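Local coordinates for protein lactate racemase (Thermoanaerobacterium thermosaccharolyticum, PDB 2YJG) that catalyses the interconversion of D- and L-lactate with a nickel-pincer nucleotide cofactor, and is seen here as the apoprotein, at residues Y294-E304 with D356-I366; L367-T376 with M387-A398. One frame throughout, in Å; residues are numbered along the deposited sequence.

Interaction 1: Y294-E304 with D356-I366; sequences YQSVKGMTAGE and DQWEAQILARI
Y294 and E359 meet face-on where two helices of the C-terminal domain pack, their axes crossing at 38° in roughly parallel direction with 9.7 Å between them. The E359 side chain is a knob in a hole formed by Y294, Q295, V297 and K298. Its CG lies 3.3 Å from the centroid of the Y294 ring, a CH-pi contact only 4° off the ring normal. A bend at chi2 folds the E359 carboxylate back over the same ring, stacked with the planes 7° apart. It also brings E359 OE2 to 2.6 Å from Y294 O, so the acid is probably protonated there. With an alanine at Y294, the flat surface under E359 would be lost, and the carboxylate would probably be freer to turn.

Further along, V297 CG1 packs on I362 CG2, and M300 SD touches L363 CD1. I366 is the second knob, held among V297, M300, T301 and E304. T301 CG2 and I362 CG2 are tight at 3.4 Å.

The far end is closed by a salt bridge. E304 reaches out extended, with CG anti to its backbone N. R365 grips it side-on, carboxylate and guanidinium nearly coplanar. R365 NH2 donates to E304 OE1 at 2.9 Å and R365 NE to E304 OE2 at 2.9 Å, each oxygen using its syn lone pair.

Around this core, F328 meets the Y294 ring edge-to-face, and its backbone N binds D356 OD2. W358 packs against H200, a probable nickel ligand. This helix pair therefore borders the probable active site. Q295 and K298, substrate-binding residues by similarity, complete the hole for E359, though their CB atoms point away from 356-366. K298 NZ donates to Q295 OE1 at 2.8 Å.

Interaction 2: L367-T376 with M387-A398; sequences LINHKVIMVT and MFMTPAKDLGEA
Strands 371-375 and 390-392 run parallel, with T390 N hydrogen-bonded to V372 O, M374 N to T390 O, and A392 N to M374 O at 2.8 Å. One water joins V372 N to F388 O, and another joins V372 O to T390 OG1.

On one face of the sheet, I373 CG2 meets the CB atoms of A392 and A398. V375 CG2 also rests on A398 CB, at 3.7 Å. Through A398, helix 395-405 packs against I373 and V375 of the strand. D394 is the N-cap of this helix, its OD1 accepting from E397 N; E397 OE1 in turn accepts from K393 N, just before the cap.

On the other side, M389 lies alongside V372, its SD 3.6 Å from V372 CG1. The bend at chi3 (-76°) carries M389 CE to M374 SD, at 3.7 Å. L367 crosses M389 at about a right angle, with CD2 against M389 CG. L367 CD1 touches M387 O, next to F388, the C-prime residue of the Schellman motif ending helix 381-386.

Together strand 371-375, helix 381-386 and strand 390-392 form a beta-alpha-beta unit at one edge of the domain's parallel sheet.

Interactions 1 and 2 share helix 357-369 and follow one another along the chain. Interaction 1 is helix on helix, partly buried beside the probable active site, and mixes an apolar centre with a stacked acid and a salt bridge. Interaction 2 lies farther from the chain's centre yet is buried. Backbone bonds and apolar side chains hold it, with water at its margins. The two contacts meet through M300 CE and M374 SD, 3.8 Å apart, and through L363 CD2 and M387 CE. Helix 293-305 thus rests on both helix 357-369 and the M374 face of strand 371-375, whereas helix 395-405 packs on the face of I373 and V375.

Interaction 1: Y294-E304 with D356-I366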
loop_
_atom_site.group_PDB
_atom_site.type_symbol
_atom_site.label_atom_id
_atom_site.label_comp_id
_atom_site.label_asym_id
_atom_site.label_seq_id
_atom_site.Cartn_x
_atom_site.Cartn_y
_atom_site.Cartn_z
ATOM N N TYR A 294 7.282 30.969 -1.697
ATOM C CA TYR A 294 8.175 30.335 -0.725
ATOM C C TYR A 294 9.338 29.636 -1.465
ATOM O O TYR A 294 10.506 29.856 -1.163
ATOM C CB TYR A 294 7.342 29.362 0.104
ATOM C CG TYR A 294 8.062 28.736 1.275
ATOM C CD1 TYR A 294 8.891 27.658 1.083
ATOM C CD2 TYR A 294 7.893 29.211 2.577
ATOM C CE1 TYR A 294 9.575 27.061 2.151
ATOM C CE2 TYR A 294 8.535 28.594 3.659
ATOM C CZ TYR A 294 9.363 27.538 3.441
ATOM O OH TYR A 294 10.010 26.964 4.497
ATOM N N GLN A 295 9.019 28.787 -2.427
ATOM C CA GLN A 295 10.046 28.045 -3.170
ATOM C C GLN A 295 10.907 28.968 -4.009
ATOM O O GLN A 295 12.079 28.731 -4.201
ATOM C CB GLN A 295 9.417 26.973 -4.082
ATOM C CG GLN A 295 8.893 25.761 -3.359
ATOM C CD GLN A 295 9.892 25.105 -2.515
ATOM O OE1 GLN A 295 11.046 24.908 -2.913
ATOM N NE2 GLN A 295 9.462 24.717 -1.297
ATOM N N SER A 296 10.308 30.024 -4.521
ATOM C CA SER A 296 11.010 30.949 -5.455
ATOM C C SER A 296 12.139 31.775 -4.838
ATOM O O SER A 296 13.025 32.257 -5.567
ATOM C CB SER A 296 10.011 31.893 -6.103
ATOM O OG SER A 296 9.668 32.986 -5.230
ATOM N N VAL A 297 12.147 31.893 -3.511
ATOM C CA VAL A 297 13.315 32.444 -2.817
ATOM C C VAL A 297 14.594 31.677 -3.193
ATOM O O VAL A 297 15.652 32.274 -3.209
ATOM C CB VAL A 297 13.096 32.454 -1.308
ATOM C CG1 VAL A 297 14.317 33.148 -0.515
ATOM C CG2 VAL A 297 11.756 33.161 -0.967
ATOM N N LYS A 298 14.522 30.386 -3.489
ATOM C CA LYS A 298 15.714 29.601 -3.918
ATOM C C LYS A 298 16.410 30.150 -5.183
ATOM O O LYS A 298 17.634 30.496 -5.155
ATOM C CB LYS A 298 15.380 28.149 -4.067
ATOM C CG LYS A 298 14.868 27.496 -2.726
ATOM C CD LYS A 298 14.339 26.134 -2.945
ATOM C CE LYS A 298 13.947 25.441 -1.636
ATOM N NZ LYS A 298 13.504 23.994 -1.867
ATOM N N GLY A 299 15.623 30.329 -6.233
ATOM C CA GLY A 299 16.091 30.960 -7.502
ATOM C C GLY A 299 16.553 32.391 -7.274
ATOM O O GLY A 299 17.494 32.887 -7.887
ATOM N N MET A 300 15.868 33.115 -6.385
ATOM C CA MET A 300 16.296 34.466 -6.104
ATOM C C MET A 300 17.704 34.570 -5.523
ATOM O O MET A 300 18.418 35.581 -5.777
ATOM C CB MET A 300 15.352 35.165 -5.114
ATOM C CG MET A 300 13.898 35.306 -5.570
ATOM S SD MET A 300 12.929 36.169 -4.328
ATOM C CE MET A 300 11.311 35.915 -5.014
ATOM N N THR A 301 18.085 33.560 -4.733
ATOM C CA THR A 301 19.455 33.515 -4.169
ATOM C C THR A 301 20.518 33.363 -5.271
ATOM O O THR A 301 21.625 33.861 -5.099
ATOM C CB THR A 301 19.713 32.408 -3.089
ATOM O OG1 THR A 301 19.656 31.089 -3.651
ATOM C CG2 THR A 301 18.778 32.588 -1.830
ATOM N N ALA A 302 20.190 32.657 -6.370
ATOM C CA ALA A 302 21.117 32.509 -7.508
ATOM C C ALA A 302 21.200 33.903 -8.143
ATOM O O ALA A 302 22.290 34.352 -8.472
ATOM C CB ALA A 302 20.585 31.473 -8.529
ATOM N N GLY A 303 20.055 34.580 -8.265
ATOM C CA GLY A 303 20.016 36.006 -8.620
ATOM C C GLY A 303 20.907 36.920 -7.790
ATOM O O GLY A 303 21.699 37.752 -8.323
ATOM N N GLU A 304 20.774 36.801 -6.465
ATOM C CA GLU A 304 21.472 37.623 -5.527
ATOM C C GLU A 304 22.983 37.541 -5.753
ATOM O O GLU A 304 23.650 38.556 -5.743
ATOM C CB GLU A 304 21.196 37.096 -4.112
ATOM C CG GLU A 304 21.821 37.871 -2.947
ATOM C CD GLU A 304 21.566 37.138 -1.608
ATOM O OE1 GLU A 304 21.392 35.919 -1.627
ATOM O OE2 GLU A 304 21.578 37.775 -0.528
ATOM N N ASP A 356 8.553 28.378 8.672
ATOM C CA ASP A 356 8.656 29.356 7.589
ATOM C C ASP A 356 9.684 30.497 7.858
ATOM O O ASP A 356 10.027 31.220 6.913
ATOM C CB ASP A 356 7.308 30.037 7.261
ATOM C CG ASP A 356 6.254 29.122 6.622
ATOM O OD1 ASP A 356 6.463 27.866 6.443
ATOM O OD2 ASP A 356 5.169 29.714 6.287
ATOM N N GLN A 357 10.165 30.672 9.095
ATOM C CA GLN A 357 10.880 31.900 9.413
ATOM C C GLN A 357 12.179 32.037 8.587
ATOM O O GLN A 357 12.561 33.138 8.190
ATOM C CB GLN A 357 11.135 32.016 10.926
ATOM C CG GLN A 357 12.304 31.335 11.475
ATOM C CD GLN A 357 12.666 31.845 12.905
ATOM O OE1 GLN A 357 11.770 32.001 13.770
ATOM N NE2 GLN A 357 13.965 32.046 13.156
ATOM N N TRP A 358 12.843 30.917 8.348
ATOM C CA TRP A 358 14.130 30.924 7.677
ATOM C C TRP A 358 13.999 31.391 6.196
ATOM O O TRP A 358 14.905 31.996 5.627
ATOM C CB TRP A 358 14.771 29.554 7.798
ATOM C CG TRP A 358 13.929 28.414 7.331
ATOM C CD1 TRP A 358 13.879 27.895 6.087
ATOM C CD2 TRP A 358 13.004 27.669 8.120
ATOM N NE1 TRP A 358 12.976 26.856 6.029
ATOM C CE2 TRP A 358 12.424 26.704 7.281
ATOM C CE3 TRP A 358 12.593 27.745 9.439
ATOM C CZ2 TRP A 358 11.451 25.793 7.735
ATOM C CZ3 TRP A 358 11.700 26.823 9.905
ATOM C CH2 TRP A 358 11.133 25.846 9.064
ATOM N N GLU A 359 12.880 31.017 5.581
ATOM C CA GLU A 359 12.589 31.371 4.169
ATOM C C GLU A 359 12.358 32.856 4.118
ATOM O O GLU A 359 12.797 33.567 3.166
ATOM C CB GLU A 359 11.330 30.629 3.682
ATOM C CG GLU A 359 11.225 30.291 2.199
ATOM C CD GLU A 359 12.194 29.226 1.740
ATOM O OE1 GLU A 359 12.935 28.686 2.607
ATOM O OE2 GLU A 359 12.222 28.878 0.500
ATOM N N ALA A 360 11.622 33.405 5.101
ATOM C CA ALA A 360 11.453 34.848 5.186
ATOM C C ALA A 360 12.776 35.597 5.447
ATOM O O ALA A 360 13.008 36.699 4.915
ATOM C CB ALA A 360 10.363 35.298 6.275
ATOM N N GLN A 361 13.623 35.014 6.295
ATOM C CA GLN A 361 14.871 35.632 6.650
ATOM C C GLN A 361 15.730 35.768 5.384
ATOM O O GLN A 361 16.323 36.830 5.084
ATOM C CB GLN A 361 15.572 34.746 7.680
ATOM C CG GLN A 361 16.843 35.384 8.228
ATOM C CD GLN A 361 17.545 34.544 9.279
ATOM O OE1 GLN A 361 16.975 33.581 9.814
ATOM N NE2 GLN A 361 18.789 34.918 9.592
ATOM N N ILE A 362 15.856 34.668 4.661
ATOM C CA ILE A 362 16.598 34.723 3.389
ATOM C C ILE A 362 16.055 35.679 2.395
ATOM O O ILE A 362 16.856 36.431 1.792
ATOM C CB ILE A 362 16.756 33.315 2.787
ATOM C CG1 ILE A 362 17.546 32.522 3.792
ATOM C CG2 ILE A 362 17.443 33.352 1.240
ATOM C CD1 ILE A 362 17.546 30.985 3.600
ATOM N N LEU A 363 14.725 35.720 2.187
ATOM C CA LEU A 363 14.164 36.716 1.259
ATOM C C LEU A 363 14.426 38.135 1.743
ATOM O O LEU A 363 14.825 39.001 0.950
ATOM C CB LEU A 363 12.671 36.469 1.052
ATOM C CG LEU A 363 11.878 37.418 0.168
ATOM C CD1 LEU A 363 12.497 37.343 -1.283
ATOM C CD2 LEU A 363 10.363 37.076 0.167
ATOM N N ALA A 364 14.282 38.395 3.067
ATOM C CA ALA A 364 14.644 39.694 3.596
ATOM C C ALA A 364 16.124 40.057 3.325
ATOM O O ALA A 364 16.415 41.160 2.957
ATOM C CB ALA A 364 14.250 39.869 5.152
ATOM N N ARG A 365 17.041 39.125 3.492
ATOM C CA ARG A 365 18.473 39.362 3.189
ATOM C C ARG A 365 18.578 39.886 1.738
ATOM O O ARG A 365 19.232 40.903 1.469
ATOM C CB ARG A 365 19.292 38.084 3.373
ATOM C CG ARG A 365 20.717 38.261 3.066
ATOM C CD ARG A 365 21.453 36.989 3.137
ATOM N NE ARG A 365 21.227 36.180 1.919
ATOM C CZ ARG A 365 21.173 34.862 1.872
ATOM N NH1 ARG A 365 21.251 34.102 2.974
ATOM N NH2 ARG A 365 20.942 34.278 0.712
ATOM N N ILE A 366 17.871 39.231 0.802
ATOM C CA ILE A 366 17.913 39.668 -0.609
ATOM C C ILE A 366 17.373 41.050 -0.809
ATOM O O ILE A 366 18.033 41.872 -1.354
ATOM C CB ILE A 366 17.190 38.664 -1.513
ATOM C CG1 ILE A 366 17.904 37.361 -1.376
ATOM C CG2 ILE A 366 17.224 39.080 -3.030
ATOM C CD1 ILE A 366 17.145 36.202 -2.037
HETATM O O HOH W 1 7.990 25.825 7.105
HETATM O O HOH W 2 21.535 40.271 -0.414
#

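Interaction 2: L367-T376 with M387-A398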
loop_
_atom_site.group_PDB
_atom_site.type_symbol
_atom_site.label_atom_id
_atom_site.label_comp_id
_atom_site.label_asym_id
_atom_site.label_seq_id
_atom_site.Cartn_x
_atom_site.Cartn_y
_atom_site.Cartn_z
ATOM N N LEU A 367 16.188 41.320 -0.296
ATOM C CA LEU A 367 15.490 42.529 -0.526
ATOM C C LEU A 367 16.079 43.744 0.182
ATOM O O LEU A 367 15.683 44.895 -0.098
ATOM C CB LEU A 367 14.015 42.319 -0.132
ATOM C CG LEU A 367 13.169 41.266 -0.827
ATOM C CD1 LEU A 367 11.709 41.223 -0.255
ATOM C CD2 LEU A 367 13.125 41.579 -2.307
ATOM N N ILE A 368 16.961 43.523 1.154
ATOM C CA ILE A 368 17.636 44.640 1.807
ATOM C C ILE A 368 18.661 45.249 0.883
ATOM O O ILE A 368 18.828 46.447 0.946
ATOM C CB ILE A 368 18.336 44.238 3.130
ATOM C CG1 ILE A 368 17.274 43.916 4.197
ATOM C CG2 ILE A 368 19.252 45.398 3.657
ATOM C CD1 ILE A 368 17.868 43.146 5.331
ATOM N N ASN A 369 19.276 44.436 0.001
ATOM C CA ASN A 369 20.347 44.859 -0.920
ATOM C C ASN A 369 19.929 44.941 -2.417
ATOM O O ASN A 369 20.756 45.367 -3.252
ATOM C CB ASN A 369 21.504 43.859 -0.878
ATOM C CG ASN A 369 22.376 43.982 0.316
ATOM O OD1 ASN A 369 22.218 44.860 1.164
ATOM N ND2 ASN A 369 23.322 43.024 0.426
ATOM N N HIS A 370 18.732 44.460 -2.745
ATOM C CA HIS A 370 18.318 44.303 -4.152
ATOM C C HIS A 370 16.840 44.500 -4.294
ATOM O O HIS A 370 16.080 44.163 -3.382
ATOM C CB HIS A 370 18.636 42.891 -4.669
ATOM C CG HIS A 370 20.049 42.487 -4.466
ATOM N ND1 HIS A 370 20.468 41.770 -3.367
ATOM C CD2 HIS A 370 21.150 42.710 -5.221
ATOM C CE1 HIS A 370 21.780 41.588 -3.447
ATOM N NE2 HIS A 370 22.209 42.111 -4.586
ATOM N N LYS A 371 16.412 44.943 -5.469
ATOM C CA LYS A 371 14.986 44.908 -5.801
ATOM C C LYS A 371 14.681 43.616 -6.493
ATOM O O LYS A 371 15.503 43.172 -7.290
ATOM C CB LYS A 371 14.663 46.048 -6.784
ATOM C CG LYS A 371 15.056 47.398 -6.276
ATOM C CD LYS A 371 14.071 47.990 -5.352
ATOM C CE LYS A 371 14.694 49.253 -4.651
ATOM N NZ LYS A 371 13.682 50.345 -4.417
ATOM N N VAL A 372 13.525 43.023 -6.216
ATOM C CA VAL A 372 13.109 41.820 -6.893
ATOM C C VAL A 372 11.819 42.118 -7.624
ATOM O O VAL A 372 10.883 42.807 -7.081
ATOM C CB VAL A 372 12.962 40.652 -5.926
ATOM C CG1 VAL A 372 12.398 39.394 -6.639
ATOM C CG2 VAL A 372 14.318 40.354 -5.262
ATOM N N ILE A 373 11.808 41.693 -8.876
ATOM C CA ILE A 373 10.625 41.777 -9.727
ATOM C C ILE A 373 10.176 40.375 -10.016
ATOM O O ILE A 373 10.969 39.545 -10.479
ATOM C CB ILE A 373 10.881 42.530 -11.088
ATOM C CG1 ILE A 373 11.211 43.981 -10.821
ATOM C CG2 ILE A 373 9.640 42.421 -12.030
ATOM C CD1 ILE A 373 11.968 44.649 -11.883
ATOM N N MET A 374 8.917 40.067 -9.730
ATOM C CA MET A 374 8.442 38.728 -10.025
ATOM C C MET A 374 7.464 38.730 -11.238
ATOM O O MET A 374 6.457 39.421 -11.250
ATOM C CB MET A 374 7.778 38.066 -8.814
ATOM C CG MET A 374 8.651 37.833 -7.599
ATOM S SD MET A 374 7.839 36.791 -6.368
ATOM C CE MET A 374 8.035 35.230 -7.081
ATOM N N VAL A 375 7.795 37.945 -12.243
ATOM C CA VAL A 375 6.875 37.550 -13.314
ATOM C C VAL A 375 6.176 36.304 -12.835
ATOM O O VAL A 375 6.776 35.246 -12.682
ATOM C CB VAL A 375 7.652 37.296 -14.689
ATOM C CG1 VAL A 375 6.752 36.715 -15.812
ATOM C CG2 VAL A 375 8.375 38.611 -15.159
ATOM N N THR A 376 4.853 36.433 -12.648
ATOM C CA THR A 376 4.075 35.474 -11.940
ATOM C C THR A 376 2.609 35.620 -12.339
ATOM O O THR A 376 2.248 36.606 -12.903
ATOM C CB THR A 376 4.271 35.678 -10.427
ATOM O OG1 THR A 376 3.790 34.537 -9.767
ATOM C CG2 THR A 376 3.571 36.920 -9.907
ATOM N N MET A 387 4.883 41.776 -0.211
ATOM C CA MET A 387 6.197 41.269 0.167
ATOM C C MET A 387 7.351 42.139 -0.353
ATOM O O MET A 387 8.471 41.685 -0.522
ATOM C CB MET A 387 6.337 39.795 -0.248
ATOM C CG MET A 387 5.298 38.929 0.438
ATOM S SD MET A 387 5.356 37.173 0.051
ATOM C CE MET A 387 6.679 36.678 1.139
ATOM N N PHE A 388 7.071 43.425 -0.496
ATOM C CA PHE A 388 8.035 44.415 -0.903
ATOM C C PHE A 388 8.748 44.057 -2.201
ATOM O O PHE A 388 9.908 44.385 -2.365
ATOM C CB PHE A 388 9.042 44.654 0.204
ATOM C CG PHE A 388 8.396 44.902 1.556
ATOM C CD1 PHE A 388 7.598 45.993 1.753
ATOM C CD2 PHE A 388 8.587 44.027 2.595
ATOM C CE1 PHE A 388 7.015 46.228 2.973
ATOM C CE2 PHE A 388 8.015 44.253 3.808
ATOM C CZ PHE A 388 7.211 45.356 3.990
ATOM N N MET A 389 8.051 43.363 -3.103
ATOM C CA MET A 389 8.548 43.094 -4.424
ATOM C C MET A 389 7.617 43.785 -5.452
ATOM O O MET A 389 6.650 44.477 -5.057
ATOM C CB MET A 389 8.648 41.610 -4.625
ATOM C CG MET A 389 9.682 41.039 -3.733
ATOM S SD MET A 389 9.881 39.329 -4.002
ATOM C CE MET A 389 8.417 38.634 -3.176
ATOM N N THR A 390 7.945 43.675 -6.743
ATOM C CA THR A 390 7.149 44.306 -7.788
ATOM C C THR A 390 6.750 43.230 -8.764
ATOM O O THR A 390 7.630 42.501 -9.336
ATOM C CB THR A 390 7.929 45.380 -8.541
ATOM O OG1 THR A 390 8.428 46.337 -7.637
ATOM C CG2 THR A 390 7.065 46.050 -9.600
ATOM N N PRO A 391 5.438 43.081 -8.959
ATOM C CA PRO A 391 4.957 42.119 -9.932
ATOM C C PRO A 391 5.115 42.653 -11.368
ATOM O O PRO A 391 5.103 43.873 -11.582
ATOM C CB PRO A 391 3.486 41.991 -9.581
ATOM C CG PRO A 391 3.131 43.325 -8.979
ATOM C CD PRO A 391 4.357 43.914 -8.409
ATOM N N ALA A 392 5.275 41.745 -12.312
ATOM C CA ALA A 392 5.288 42.106 -13.749
ATOM C C ALA A 392 4.558 41.055 -14.543
ATOM O O ALA A 392 4.588 39.866 -14.178
ATOM C CB ALA A 392 6.714 42.273 -14.258
ATOM N N LYS A 393 3.854 41.469 -15.613
ATOM C CA LYS A 393 3.060 40.498 -16.371
ATOM C C LYS A 393 3.882 39.598 -17.258
ATOM O O LYS A 393 3.472 38.485 -17.590
ATOM C CB LYS A 393 1.923 41.194 -17.169
ATOM C CG LYS A 393 2.161 41.392 -18.683
ATOM C CD LYS A 393 1.069 42.371 -19.328
ATOM C CE LYS A 393 1.640 43.707 -19.761
ATOM N NZ LYS A 393 0.574 44.540 -20.443
ATOM N N ASP A 394 5.045 40.078 -17.688
ATOM C CA ASP A 394 5.895 39.305 -18.543
ATOM C C ASP A 394 7.313 39.833 -18.456
ATOM O O ASP A 394 7.573 40.863 -17.831
ATOM C CB ASP A 394 5.336 39.305 -20.034
ATOM C CG ASP A 394 5.207 40.704 -20.648
ATOM O OD1 ASP A 394 6.045 41.568 -20.377
ATOM O OD2 ASP A 394 4.249 40.955 -21.456
ATOM N N LEU A 395 8.236 39.149 -19.106
ATOM C CA LEU A 395 9.638 39.504 -19.001
ATOM C C LEU A 395 9.947 40.864 -19.625
ATOM O O LEU A 395 10.786 41.612 -19.145
ATOM C CB LEU A 395 10.501 38.383 -19.611
ATOM C CG LEU A 395 10.606 37.074 -18.803
ATOM C CD1 LEU A 395 11.080 35.965 -19.634
ATOM C CD2 LEU A 395 11.553 37.278 -17.576
ATOM N N GLY A 396 9.257 41.206 -20.700
ATOM C CA GLY A 396 9.376 42.557 -21.269
ATOM C C GLY A 396 9.051 43.687 -20.318
ATOM O O GLY A 396 9.859 44.579 -20.138
ATOM N N GLU A 397 7.905 43.590 -19.638
ATOM C CA GLU A 397 7.550 44.565 -18.646
ATOM C C GLU A 397 8.524 44.544 -17.476
ATOM O O GLU A 397 8.870 45.571 -16.971
ATOM C CB GLU A 397 6.158 44.306 -18.120
ATOM C CG GLU A 397 5.721 45.347 -17.142
ATOM C CD GLU A 397 4.284 45.166 -16.641
ATOM O OE1 GLU A 397 3.909 44.058 -16.221
ATOM O OE2 GLU A 397 3.526 46.163 -16.645
ATOM N N ALA A 398 8.967 43.357 -17.066
ATOM C CA ALA A 398 9.872 43.253 -15.944
ATOM C C ALA A 398 11.153 44.023 -16.278
ATOM O O ALA A 398 11.667 44.832 -15.464
ATOM C CB ALA A 398 10.133 41.785 -15.586
HETATM O O HOH W 3 11.954 44.736 -4.240
HETATM O O HOH W 4 11.130 45.785 -6.570
HETATM O O HOH W 5 1.492 37.743 -15.298
#